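Local coordinates for Serine/threonine-protein kinase Tel1 (Chaetomium thermophilum, PDB 6SKY) that probably acts as a DNA damage sensor, phosphorylating proteins on serine or threonine followed by glutamine to activate checkpoint signalling, at residues 1926-1931 with 2814-2819; 2741-2746 with 2806-2811. All blocks are in the same frame, centred on the assembly; numbering follows the deposited sequence.

Interaction 1: 1926-1931 with 2814-2819; sequences DPDAYY and EGVFRR
Arg-2819 reaches from the first turn of kinase-domain helix 2816-2828 to Asp-1928 and Tyr-1931, in the FAT loop that follows helix 1916-1923, so this is a FAT-to-kinase interface within one PIKK chain. Charge comes first. NH1 of Arg-2819 bonds to OD1 of Asp-1928 at 3.2 Å, meeting the oxygen on its anti side and somewhat out of the carboxylate plane, while NE adds a weak bond to the same atom. OD1 itself lies close to the guanidinium plane, but the carboxylate as a whole is turned 75° from it. Arg-2642 also salt-bridges this oxygen, which would probably help to keep Asp-1928 ionised. The second kind of contact is a stack: bends at chi2 (-109°) and chi3 of Arg-2819 lay its guanidinium over one face of the Tyr-1931 ring, planes 18° apart, with CZ 4.0 Å from the ring centroid in a cation-pi contact. A leucine in place of Arg-2819 would probably leave Asp-1928 with Arg-2642 but without this second positive partner, and the tyrosine face without its flat cation. Van der Waals packing completes the join. CG2 of Val-2816 sits 4.0 Å from CB of Asp-1928 and also borders the carboxylate of Asp-1926. Gly-2815, the N-cap residue, has backbone angles at which a side chain would press on the carbonyl O of Glu-2814; its CA lies 3.6 Å from O of Asp-1928.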
loop_
_atom_site.group_PDB
_atom_site.type_symbol
_atom_site.label_atom_id
_atom_site.label_comp_id
_atom_site.label_asym_id
_atom_site.label_seq_id
_atom_site.Cartn_x
_atom_site.Cartn_y
_atom_site.Cartn_z
ATOM N N ASP A 1926 19.708 15.665 11.433
ATOM C CA ASP A 1926 18.354 16.081 11.158
ATOM C C ASP A 1926 17.710 14.967 10.355
ATOM O O ASP A 1926 18.377 14.368 9.504
ATOM C CB ASP A 1926 18.281 17.395 10.379
ATOM C CG ASP A 1926 16.994 18.150 10.636
ATOM O OD1 ASP A 1926 16.691 18.410 11.816
ATOM O OD2 ASP A 1926 16.284 18.488 9.670
ATOM N N PRO A 1927 16.438 14.661 10.598
ATOM C CA PRO A 1927 15.790 13.612 9.807
ATOM C C PRO A 1927 15.598 13.976 8.343
ATOM O O PRO A 1927 15.698 13.090 7.490
ATOM C CB PRO A 1927 14.443 13.418 10.515
ATOM C CG PRO A 1927 14.575 14.074 11.825
ATOM C CD PRO A 1927 15.562 15.168 11.664
ATOM N N ASP A 1928 15.340 15.242 8.015
ATOM C CA ASP A 1928 14.843 15.598 6.695
ATOM C C ASP A 1928 15.838 16.321 5.805
ATOM O O ASP A 1928 15.557 16.480 4.620
ATOM C CB ASP A 1928 13.597 16.479 6.820
ATOM C CG ASP A 1928 12.539 15.873 7.701
ATOM O OD1 ASP A 1928 12.425 14.635 7.731
ATOM O OD2 ASP A 1928 11.819 16.639 8.368
ATOM N N ALA A 1929 16.975 16.768 6.327
ATOM C CA ALA A 1929 17.841 17.640 5.541
ATOM C C ALA A 1929 18.440 16.916 4.344
ATOM O O ALA A 1929 18.557 17.494 3.258
ATOM C CB ALA A 1929 18.940 18.209 6.427
ATOM N N TYR A 1930 18.810 15.647 4.523
ATOM C CA TYR A 1930 19.434 14.868 3.461
ATOM C C TYR A 1930 18.630 14.886 2.176
ATOM O O TYR A 1930 19.205 14.850 1.086
ATOM C CB TYR A 1930 19.614 13.431 3.934
ATOM C CG TYR A 1930 20.173 12.494 2.900
ATOM C CD1 TYR A 1930 21.525 12.464 2.626
ATOM C CD2 TYR A 1930 19.349 11.623 2.211
ATOM C CE1 TYR A 1930 22.038 11.613 1.693
ATOM C CE2 TYR A 1930 19.855 10.768 1.274
ATOM C CZ TYR A 1930 21.200 10.765 1.022
ATOM O OH TYR A 1930 21.718 9.911 0.087
ATOM N N TYR A 1931 17.309 14.940 2.276
ATOM C CA TYR A 1931 16.450 14.844 1.109
ATOM C C TYR A 1931 16.401 16.123 0.297
ATOM O O TYR A 1931 15.794 16.129 -0.772
ATOM C CB TYR A 1931 15.043 14.461 1.535
ATOM C CG TYR A 1931 15.001 13.177 2.302
ATOM C CD1 TYR A 1931 14.789 11.978 1.664
ATOM C CD2 TYR A 1931 15.189 13.163 3.663
ATOM C CE1 TYR A 1931 14.759 10.806 2.362
ATOM C CE2 TYR A 1931 15.162 11.996 4.368
ATOM C CZ TYR A 1931 14.949 10.820 3.714
ATOM O OH TYR A 1931 14.918 9.650 4.423
ATOM N N GLU A 2814 13.051 22.233 -0.962
ATOM C CA GLU A 2814 13.295 20.813 -0.809
ATOM C C GLU A 2814 13.864 20.515 0.567
ATOM O O GLU A 2814 14.491 21.359 1.201
ATOM C CB GLU A 2814 14.265 20.341 -1.873
ATOM C CG GLU A 2814 14.250 21.198 -3.093
ATOM C CD GLU A 2814 13.077 20.892 -3.977
ATOM O OE1 GLU A 2814 12.516 19.788 -3.839
ATOM O OE2 GLU A 2814 12.715 21.747 -4.812
ATOM N N GLY A 2815 13.653 19.298 1.028
ATOM C CA GLY A 2815 14.230 18.922 2.294
ATOM C C GLY A 2815 13.264 19.060 3.438
ATOM O O GLY A 2815 12.253 18.372 3.467
ATOM N N VAL A 2816 13.546 19.960 4.374
ATOM C CA VAL A 2816 12.751 20.032 5.591
ATOM C C VAL A 2816 11.357 20.567 5.301
ATOM O O VAL A 2816 10.364 20.052 5.821
ATOM C CB VAL A 2816 13.480 20.876 6.647
ATOM C CG1 VAL A 2816 12.658 20.995 7.897
ATOM C CG2 VAL A 2816 14.805 20.267 6.963
ATOM N N PHE A 2817 11.250 21.593 4.461
ATOM C CA PHE A 2817 9.956 22.228 4.249
ATOM C C PHE A 2817 8.990 21.293 3.542
ATOM O O PHE A 2817 7.846 21.135 3.970
ATOM C CB PHE A 2817 10.116 23.520 3.458
ATOM C CG PHE A 2817 8.823 24.206 3.167
ATOM C CD1 PHE A 2817 8.143 24.870 4.157
ATOM C CD2 PHE A 2817 8.280 24.179 1.907
ATOM C CE1 PHE A 2817 6.961 25.487 3.896
ATOM C CE2 PHE A 2817 7.097 24.796 1.650
ATOM C CZ PHE A 2817 6.439 25.449 2.646
ATOM N N ARG A 2818 9.428 20.666 2.458
ATOM C CA ARG A 2818 8.531 19.819 1.686
ATOM C C ARG A 2818 8.163 18.553 2.446
ATOM O O ARG A 2818 7.006 18.122 2.421
ATOM C CB ARG A 2818 9.180 19.488 0.356
ATOM C CG ARG A 2818 8.220 19.087 -0.701
ATOM C CD ARG A 2818 8.925 18.877 -2.004
ATOM N NE ARG A 2818 9.383 20.131 -2.578
ATOM C CZ ARG A 2818 8.732 20.798 -3.519
ATOM N NH1 ARG A 2818 9.223 21.929 -3.985
ATOM N NH2 ARG A 2818 7.595 20.329 -3.993
ATOM N N ARG A 2819 9.120 17.960 3.155
ATOM C CA ARG A 2819 8.820 16.778 3.949
ATOM C C ARG A 2819 7.878 17.104 5.094
ATOM O O ARG A 2819 6.998 16.308 5.418
ATOM C CB ARG A 2819 10.102 16.157 4.482
ATOM C CG ARG A 2819 11.024 15.633 3.426
ATOM C CD ARG A 2819 11.069 14.147 3.422
ATOM N NE ARG A 2819 11.588 13.615 4.669
ATOM C CZ ARG A 2819 11.541 12.332 4.995
ATOM N NH1 ARG A 2819 12.030 11.920 6.151
ATOM N NH2 ARG A 2819 10.996 11.465 4.164
#

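Interaction 2: 2741-2746 with 2806-2811; sequences NYTRTT and DGMGIT
Met-2808 lays its side chain against Thr-2743 and Thr-2746, two residues one turn apart on helix 2732-2755 of the PI3/PI4-kinase-type catalytic domain. It projects from a type I beta turn, Asp-2806 to Gly-2809, that closes off helix 2802-2806. Beyond CG the methionine chain is extended, with chi2 at 169°, so it touches the helix at two separate points: CG lies 3.8 Å from CG2 of Thr-2743, and the terminal CE lies 3.9 Å from CG2 of Thr-2746. Both threonines turn CG2 to the methionine, which gives it two methyl groups to pack on and leaves each OG1 able to bond back into its own helix. OG1 of Thr-2743 bonds to O of Arg-2739. OG1 of Thr-2746 donates to O of Tyr-2742 at 2.7 Å, coming from 35° above the carbonyl plane. The backbone N of Thr-2746 approaches the same oxygen from the opposite face. Tyr-2742 makes the other half of the contact. A chi1 of 169° swings its ring toward the turn, and its OH is fixed by a hydrogen bond to O of Ile-2804. The ring also stands edge-to-face with Phe-2725, and OG1 of Thr-2746 sits over its centre. CE1 of Tyr-2742 is 4.1 Å from CG of Met-2808. Gly-2807 presents bare backbone to the ring, its carbonyl C lying 3.7 Å from CE1 of Tyr-2742.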
loop_
_atom_site.group_PDB
_atom_site.type_symbol
_atom_site.label_atom_id
_atom_site.label_comp_id
_atom_site.label_asym_id
_atom_site.label_seq_id
_atom_site.Cartn_x
_atom_site.Cartn_y
_atom_site.Cartn_z
ATOM N N ASN A 2741 13.678 25.193 13.343
ATOM C CA ASN A 2741 12.414 25.593 13.955
ATOM C C ASN A 2741 11.609 26.489 13.035
ATOM O O ASN A 2741 10.391 26.329 12.907
ATOM C CB ASN A 2741 12.661 26.317 15.269
ATOM C CG ASN A 2741 12.993 25.393 16.389
ATOM O OD1 ASN A 2741 12.891 24.183 16.259
ATOM N ND2 ASN A 2741 13.382 25.958 17.514
ATOM N N TYR A 2742 12.266 27.464 12.419
ATOM C CA TYR A 2742 11.590 28.337 11.467
ATOM C C TYR A 2742 10.956 27.543 10.334
ATOM O O TYR A 2742 9.776 27.727 10.020
ATOM C CB TYR A 2742 12.587 29.355 10.931
ATOM C CG TYR A 2742 12.120 30.161 9.756
ATOM C CD1 TYR A 2742 12.445 29.790 8.475
ATOM C CD2 TYR A 2742 11.379 31.301 9.928
ATOM C CE1 TYR A 2742 12.033 30.503 7.415
ATOM C CE2 TYR A 2742 10.967 32.023 8.867
ATOM C CZ TYR A 2742 11.301 31.619 7.611
ATOM O OH TYR A 2742 10.893 32.341 6.528
ATOM N N THR A 2743 11.727 26.655 9.707
ATOM C CA THR A 2743 11.201 25.909 8.568
ATOM C C THR A 2743 10.036 25.012 8.969
ATOM O O THR A 2743 9.036 24.924 8.251
ATOM C CB THR A 2743 12.306 25.083 7.927
ATOM O OG1 THR A 2743 13.466 25.893 7.751
ATOM C CG2 THR A 2743 11.878 24.600 6.593
ATOM N N ARG A 2744 10.130 24.360 10.124
ATOM C CA ARG A 2744 9.068 23.457 10.545
ATOM C C ARG A 2744 7.789 24.195 10.900
ATOM O O ARG A 2744 6.697 23.757 10.530
ATOM C CB ARG A 2744 9.528 22.634 11.732
ATOM C CG ARG A 2744 10.395 21.482 11.386
ATOM C CD ARG A 2744 10.891 20.861 12.638
ATOM N NE ARG A 2744 11.717 19.697 12.381
ATOM C CZ ARG A 2744 12.334 19.017 13.333
ATOM N NH1 ARG A 2744 13.062 17.964 13.031
ATOM N NH2 ARG A 2744 12.219 19.398 14.590
ATOM N N THR A 2745 7.884 25.291 11.652
ATOM C CA THR A 2745 6.670 26.020 11.989
ATOM C C THR A 2745 6.047 26.668 10.765
ATOM O O THR A 2745 4.817 26.730 10.665
ATOM C CB THR A 2745 6.955 27.056 13.063
ATOM O OG1 THR A 2745 8.100 27.815 12.697
ATOM C CG2 THR A 2745 7.238 26.379 14.353
ATOM N N THR A 2746 6.861 27.109 9.805
ATOM C CA THR A 2746 6.309 27.630 8.562
ATOM C C THR A 2746 5.577 26.551 7.783
ATOM O O THR A 2746 4.500 26.797 7.244
ATOM C CB THR A 2746 7.421 28.242 7.727
ATOM O OG1 THR A 2746 8.114 29.200 8.521
ATOM C CG2 THR A 2746 6.868 28.937 6.536
ATOM N N ASP A 2806 13.930 32.252 1.427
ATOM C CA ASP A 2806 15.337 32.536 1.668
ATOM C C ASP A 2806 15.766 32.134 3.070
ATOM O O ASP A 2806 16.914 31.739 3.274
ATOM C CB ASP A 2806 15.611 34.013 1.438
ATOM C CG ASP A 2806 17.080 34.318 1.334
ATOM O OD1 ASP A 2806 17.746 33.757 0.447
ATOM O OD2 ASP A 2806 17.575 35.131 2.126
ATOM N N GLY A 2807 14.873 32.231 4.045
ATOM C CA GLY A 2807 15.216 31.846 5.395
ATOM C C GLY A 2807 15.317 30.358 5.616
ATOM O O GLY A 2807 15.757 29.942 6.688
ATOM N N MET A 2808 14.927 29.551 4.636
ATOM C CA MET A 2808 14.926 28.106 4.767
ATOM C C MET A 2808 16.251 27.465 4.410
ATOM O O MET A 2808 16.426 26.272 4.659
ATOM C CB MET A 2808 13.837 27.497 3.887
ATOM C CG MET A 2808 12.461 27.666 4.435
ATOM S SD MET A 2808 11.189 27.242 3.265
ATOM C CE MET A 2808 9.798 27.908 4.145
ATOM N N GLY A 2809 17.175 28.204 3.819
ATOM C CA GLY A 2809 18.497 27.665 3.620
ATOM C C GLY A 2809 18.933 27.495 2.186
ATOM O O GLY A 2809 18.390 28.118 1.276
ATOM N N ILE A 2810 19.925 26.631 1.985
ATOM C CA ILE A 2810 20.552 26.464 0.683
ATOM C C ILE A 2810 19.753 25.510 -0.196
ATOM O O ILE A 2810 19.773 25.632 -1.423
ATOM C CB ILE A 2810 22.004 25.998 0.886
ATOM C CG1 ILE A 2810 22.786 26.025 -0.414
ATOM C CG2 ILE A 2810 22.057 24.611 1.494
ATOM C CD1 ILE A 2810 24.194 25.565 -0.236
ATOM N N THR A 2811 19.047 24.554 0.403
ATOM C CA THR A 2811 18.040 23.749 -0.286
ATOM C C THR A 2811 16.711 24.423 -0.004
ATOM O O THR A 2811 16.141 24.280 1.073
ATOM C CB THR A 2811 18.048 22.315 0.214
ATOM O OG1 THR A 2811 17.527 22.280 1.544
ATOM C CG2 THR A 2811 19.451 21.777 0.237
#

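Overall arrangement
Helix 2816-2828 and the loop leading into it tie the two contacts together, their centres about 10 Å apart. Interaction 2 is internal to the kinase domain and wholly buried; it joins the turn 2806-2809 to helix 2732-2755 by apolar packing, with no hydrogen bond across it. Interaction 1 is only partly buried and joins the FAT region to the kinase domain, relying on a shared carboxylate and a cation-pi stack. Phe-2817, on the helix of interaction 1 but turned away from the FAT loop, packs CD1 3.5 Å from CE of Met-2808 in interaction 2. Val-2816, which faces the FAT loop with one methyl, turns CG1 to CG2 of Thr-2743, 3.9 Å away.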